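Local coordinates for putative cytoplasmic protein (PDB 2Q02) that is of unknown function but folds as a xylose isomerase-like TIM barrel, binds a zinc ion and may act as an isomerase, at residues 71-76 with 102-107; 199-204 with 213-218. One frame throughout, in Å; residues are numbered along the deposited sequence.

In the fold
Eight parallel strands close into the barrel of this chain, and the two contacts sample it at different places, their centres about 22 Å apart and their nearest atoms about 8 Å apart without touching. Contact 1 comes first along the sequence and joins the ends of neighbouring strands 66-73 and 101-104, the two strands of a beta-alpha-beta unit whose connection is helix 81-97. Contact 2 follows once the first has closed, in the long loop between strand 193-198 and helix 226-235. Both reach the zinc site: N71 comes near the metal ligand H197, while R215 meets D170 and E245. Barrel wall and loop thus approach one metal centre.

Contact 1 (71-76 with 102-107); sequences NAVYPF and LVLCPL
V73 and L104 carry the apolar side of this strand pair: their side chains lie alongside each other and point the same way, with V73 CG2 3.5 Å from L104 CD2. L102 crosses the V73 side chain at about a right angle and touches the same CG2 with its CD2. V73 sets CG1 anti to its N (chi1 -180°), which leaves CG2 as the branch that touches both leucines. F76 extends this layer; its CB packs on L104 CD2, and the edge of its ring meets the peptide of C105 and P106, with CD2 3.3 Å from C105 C.

Beneath the side chains the backbones pair in parallel register. V73 N donates to V103 O at 2.8 Å, and C105 N donates to V73 O at 2.9 Å, so V73 is held at both its N-H and its carbonyl. Where the strands end, F76 N still reaches C105 O at 3.0 Å, in a bond tilted 30° from the carbonyl plane. P75 CA adds a C-H contact to that oxygen. Cis peptide bonds precede both A72 and P75, and P75 CB lies over the centre of the Y74 ring, 3.9 Å above its plane. The ring turns its edge to P106 O, while its hydroxyl bonds to N108 N.

Helix 81-97 covers V73 and L102, and helix 115-130 covers F76 and L104. On the other face, V103 CG2 touches N71 OD1 at 3.5 Å, and N71 ND2 bonds to E37. This beta-alpha-beta pairing therefore presents a hydrocarbon layer to the helices and, toward the zinc site, the N71 amide near the ligand H197 and V103 near the ligand E139; the bond of N71 to E37 would help to fix the amide's orientation.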
# COMPACT_ATOMS: atom_id res chain seq x y z
N ASN A 71 2.49 2.50 -6.33
CA ASN A 71 1.02 2.56 -6.25
C ASN A 71 0.52 3.47 -7.36
O ASN A 71 0.93 4.64 -7.39
CB ASN A 71 0.56 3.20 -4.94
CG ASN A 71 0.85 2.36 -3.73
OD1 ASN A 71 -0.07 1.71 -3.20
ND2 ASN A 71 2.12 2.35 -3.26
N ALA A 72 -0.38 3.03 -8.25
CA ALA A 72 -0.98 1.68 -8.29
C ALA A 72 -1.71 1.57 -9.60
O ALA A 72 -1.99 2.59 -10.23
CB ALA A 72 -1.96 1.47 -7.14
N VAL A 73 -1.99 0.33 -10.03
CA VAL A 73 -2.87 0.08 -11.15
C VAL A 73 -4.32 0.12 -10.69
O VAL A 73 -4.67 -0.54 -9.71
CB VAL A 73 -2.72 -1.31 -11.72
CG1 VAL A 73 -3.70 -1.49 -12.93
CG2 VAL A 73 -1.28 -1.57 -12.12
N TYR A 74 -5.17 0.84 -11.42
CA TYR A 74 -6.62 0.82 -11.18
C TYR A 74 -7.40 0.96 -12.50
O TYR A 74 -7.01 1.75 -13.35
CB TYR A 74 -7.04 1.92 -10.17
CG TYR A 74 -8.56 2.05 -10.00
CD1 TYR A 74 -9.23 1.27 -9.06
CD2 TYR A 74 -9.31 2.93 -10.79
CE1 TYR A 74 -10.60 1.34 -8.91
CE2 TYR A 74 -10.69 2.99 -10.65
CZ TYR A 74 -11.33 2.18 -9.71
OH TYR A 74 -12.69 2.20 -9.52
N PRO A 75 -8.47 0.15 -12.70
CA PRO A 75 -8.92 -1.06 -11.99
C PRO A 75 -8.34 -2.33 -12.60
O PRO A 75 -8.63 -2.65 -13.75
CB PRO A 75 -10.45 -1.00 -12.13
CG PRO A 75 -10.68 -0.28 -13.44
CD PRO A 75 -9.43 0.50 -13.78
N PHE A 76 -7.55 -3.07 -11.83
CA PHE A 76 -6.84 -4.27 -12.37
C PHE A 76 -7.83 -5.32 -12.85
O PHE A 76 -7.55 -6.16 -13.70
CB PHE A 76 -5.87 -4.87 -11.33
CG PHE A 76 -6.50 -5.87 -10.38
CD1 PHE A 76 -6.54 -7.21 -10.70
CD2 PHE A 76 -6.98 -5.46 -9.14
CE1 PHE A 76 -7.09 -8.14 -9.80
CE2 PHE A 76 -7.53 -6.37 -8.23
CZ PHE A 76 -7.59 -7.72 -8.57
N LEU A 102 4.50 -3.81 -7.89
CA LEU A 102 3.49 -2.85 -8.30
C LEU A 102 2.15 -3.28 -7.68
O LEU A 102 1.79 -4.48 -7.67
CB LEU A 102 3.40 -2.73 -9.82
CG LEU A 102 2.26 -1.96 -10.51
CD1 LEU A 102 2.38 -0.48 -10.23
CD2 LEU A 102 2.29 -2.21 -11.98
N VAL A 103 1.44 -2.28 -7.16
CA VAL A 103 0.18 -2.52 -6.47
C VAL A 103 -1.00 -2.52 -7.43
O VAL A 103 -1.09 -1.67 -8.33
CB VAL A 103 -0.07 -1.43 -5.40
CG1 VAL A 103 -1.44 -1.61 -4.75
CG2 VAL A 103 1.02 -1.46 -4.35
N LEU A 104 -1.93 -3.44 -7.21
CA LEU A 104 -3.13 -3.61 -8.04
C LEU A 104 -4.41 -3.37 -7.21
O LEU A 104 -4.60 -3.98 -6.14
CB LEU A 104 -3.17 -5.02 -8.62
CG LEU A 104 -1.99 -5.40 -9.52
CD1 LEU A 104 -1.87 -6.90 -9.66
CD2 LEU A 104 -2.12 -4.78 -10.90
N CYS A 105 -5.27 -2.48 -7.69
CA CYS A 105 -6.49 -2.14 -6.99
C CYS A 105 -7.71 -2.50 -7.80
O CYS A 105 -7.76 -2.21 -9.00
CB CYS A 105 -6.55 -0.63 -6.71
SG CYS A 105 -5.40 -0.09 -5.43
N PRO A 106 -8.74 -3.07 -7.13
CA PRO A 106 -9.93 -3.57 -7.82
C PRO A 106 -10.88 -2.45 -8.19
O PRO A 106 -10.83 -1.39 -7.59
CB PRO A 106 -10.62 -4.45 -6.76
CG PRO A 106 -10.29 -3.75 -5.45
CD PRO A 106 -8.86 -3.23 -5.66
N LEU A 107 -11.74 -2.71 -9.16
CA LEU A 107 -12.81 -1.78 -9.53
C LEU A 107 -13.61 -1.41 -8.28
O LEU A 107 -13.89 -2.25 -7.42
CB LEU A 107 -13.73 -2.37 -10.61
CG LEU A 107 -14.84 -1.44 -11.13
CD1 LEU A 107 -14.28 -0.34 -12.04
CD2 LEU A 107 -15.93 -2.21 -11.86

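Contact 2 (199-204 with 213-218); sequences SGVEDT and EQRIML
G200 O receives the I216 N-H at 2.8 Å, nearly in line with the carbonyl bond, and the same oxygen takes a C-H contact from R215 CA. The return bond runs from G200 N to I216 O at 3.2 Å, but the donor stands 63° out of that carbonyl's plane. Together the two bonds make a single antiparallel bridge, a hydrogen-bonded pair joining two parts of one loop. G200, without a side chain, can bring its CA to within 3.6 Å of M217 O.

The side chains extend this bridge both ways. S199 OG accepts from R215 NE at 3.1 Å, lying only 13° out of the guanidinium plane; with chi1 at 86°, the hydroxyl sits between its own N and carbonyl carbon and faces the arginine. V201 CG2 rests on Q214 O at 3.4 Å. A water spans the same neighbourhood, accepting from E202 N and donating to Q214 O at 2.6 Å. Farther out, the I216 CD1 methyl meets E202 CG at 3.7 Å as the two side chains cross at about a right angle, and the glutamate's OE2 turns to S219.

Outside the two segments, R215 NH2 bonds to the zinc ligands D170 and E245, and NH1 forms a salt bridge with D212, the residue just before 213-218. R215 is thus a second-shell residue of the zinc site, and the S199 bond to NE, one layer further out, would help to hold its guanidinium in place. These bonds tie the loop bridge to two carboxylates that bind the zinc, and would help to hold those ligands in position.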
# COMPACT_ATOMS: atom_id res chain seq x y z
N SER A 199 -2.37 3.40 8.63
CA SER A 199 -2.79 4.78 8.75
C SER A 199 -3.86 4.77 9.82
O SER A 199 -4.47 3.72 10.09
CB SER A 199 -3.34 5.36 7.44
OG SER A 199 -4.70 5.08 7.26
N GLY A 200 -4.05 5.92 10.46
CA GLY A 200 -5.04 6.05 11.51
C GLY A 200 -6.15 6.96 11.05
O GLY A 200 -5.96 7.77 10.15
N VAL A 201 -7.31 6.81 11.68
CA VAL A 201 -8.45 7.71 11.52
C VAL A 201 -8.96 8.06 12.91
O VAL A 201 -9.20 7.16 13.70
CB VAL A 201 -9.57 7.01 10.75
CG1 VAL A 201 -10.93 7.69 10.95
CG2 VAL A 201 -9.20 6.92 9.28
N GLU A 202 -9.09 9.35 13.22
CA GLU A 202 -9.63 9.79 14.52
C GLU A 202 -11.11 10.16 14.39
O GLU A 202 -11.84 10.25 15.39
CB GLU A 202 -8.83 10.98 15.07
CG GLU A 202 -7.31 10.76 15.09
CD GLU A 202 -6.53 11.92 15.73
OE1 GLU A 202 -7.00 13.08 15.67
OE2 GLU A 202 -5.44 11.66 16.29
N ASP A 203 -11.54 10.34 13.13
CA ASP A 203 -12.88 10.78 12.76
C ASP A 203 -13.93 9.75 13.14
O ASP A 203 -13.88 8.58 12.73
CB ASP A 203 -12.94 11.06 11.26
CG ASP A 203 -13.99 12.10 10.87
OD1 ASP A 203 -15.21 11.81 10.90
OD2 ASP A 203 -13.56 13.22 10.50
N THR A 204 -14.91 10.22 13.90
CA THR A 204 -15.92 9.38 14.54
C THR A 204 -17.20 9.22 13.73
O THR A 204 -18.17 8.65 14.25
CB THR A 204 -16.34 10.02 15.87
OG1 THR A 204 -16.82 11.35 15.62
CG2 THR A 204 -15.15 10.06 16.83
N GLU A 213 -9.86 10.61 2.67
CA GLU A 213 -9.61 11.95 3.22
C GLU A 213 -9.47 12.00 4.77
O GLU A 213 -8.89 12.93 5.31
CB GLU A 213 -10.72 12.91 2.74
CG GLU A 213 -10.82 14.26 3.44
CD GLU A 213 -9.54 15.07 3.41
OE1 GLU A 213 -8.73 14.84 2.48
OE2 GLU A 213 -9.34 15.94 4.30
N GLN A 214 -10.01 11.00 5.47
CA GLN A 214 -9.91 10.92 6.94
C GLN A 214 -8.64 10.21 7.41
O GLN A 214 -8.38 10.13 8.60
CB GLN A 214 -11.12 10.18 7.52
CG GLN A 214 -12.43 10.97 7.53
CD GLN A 214 -13.11 11.01 6.17
OE1 GLN A 214 -13.48 9.99 5.61
NE2 GLN A 214 -13.28 12.20 5.64
N ARG A 215 -7.86 9.69 6.48
CA ARG A 215 -6.73 8.86 6.84
C ARG A 215 -5.52 9.72 7.13
O ARG A 215 -4.93 10.32 6.22
CB ARG A 215 -6.43 7.83 5.74
CG ARG A 215 -7.48 6.74 5.62
CD ARG A 215 -7.29 5.93 4.40
NE ARG A 215 -6.05 5.17 4.46
CZ ARG A 215 -5.63 4.33 3.52
NH1 ARG A 215 -6.36 4.12 2.41
NH2 ARG A 215 -4.48 3.70 3.68
N ILE A 216 -5.17 9.76 8.41
CA ILE A 216 -4.00 10.49 8.89
C ILE A 216 -2.95 9.49 9.44
O ILE A 216 -2.76 8.43 8.87
CB ILE A 216 -4.41 11.60 9.88
CG1 ILE A 216 -5.07 11.04 11.15
CG2 ILE A 216 -5.35 12.55 9.19
CD1 ILE A 216 -5.55 12.12 12.13
N MSE A 217 -2.26 9.84 10.51
CA MSE A 217 -1.27 8.95 11.09
C MSE A 217 -1.76 8.39 12.44
O MSE A 217 -2.91 8.64 12.85
CB MSE A 217 0.08 9.68 11.16
CG MSE A 217 0.69 9.87 9.76
SE MSE A 217 1.49 8.18 9.03
CE MSE A 217 3.12 8.23 10.08
N LEU A 218 -0.92 7.58 13.08
CA LEU A 218 -1.35 6.81 14.25
C LEU A 218 -1.32 7.66 15.50
O LEU A 218 -0.33 8.31 15.78
CB LEU A 218 -0.49 5.55 14.43
CG LEU A 218 -0.54 4.59 13.22
CD1 LEU A 218 0.25 3.28 13.49
CD2 LEU A 218 -1.97 4.28 12.83
O HOH W 1 -9.30 11.36 10.75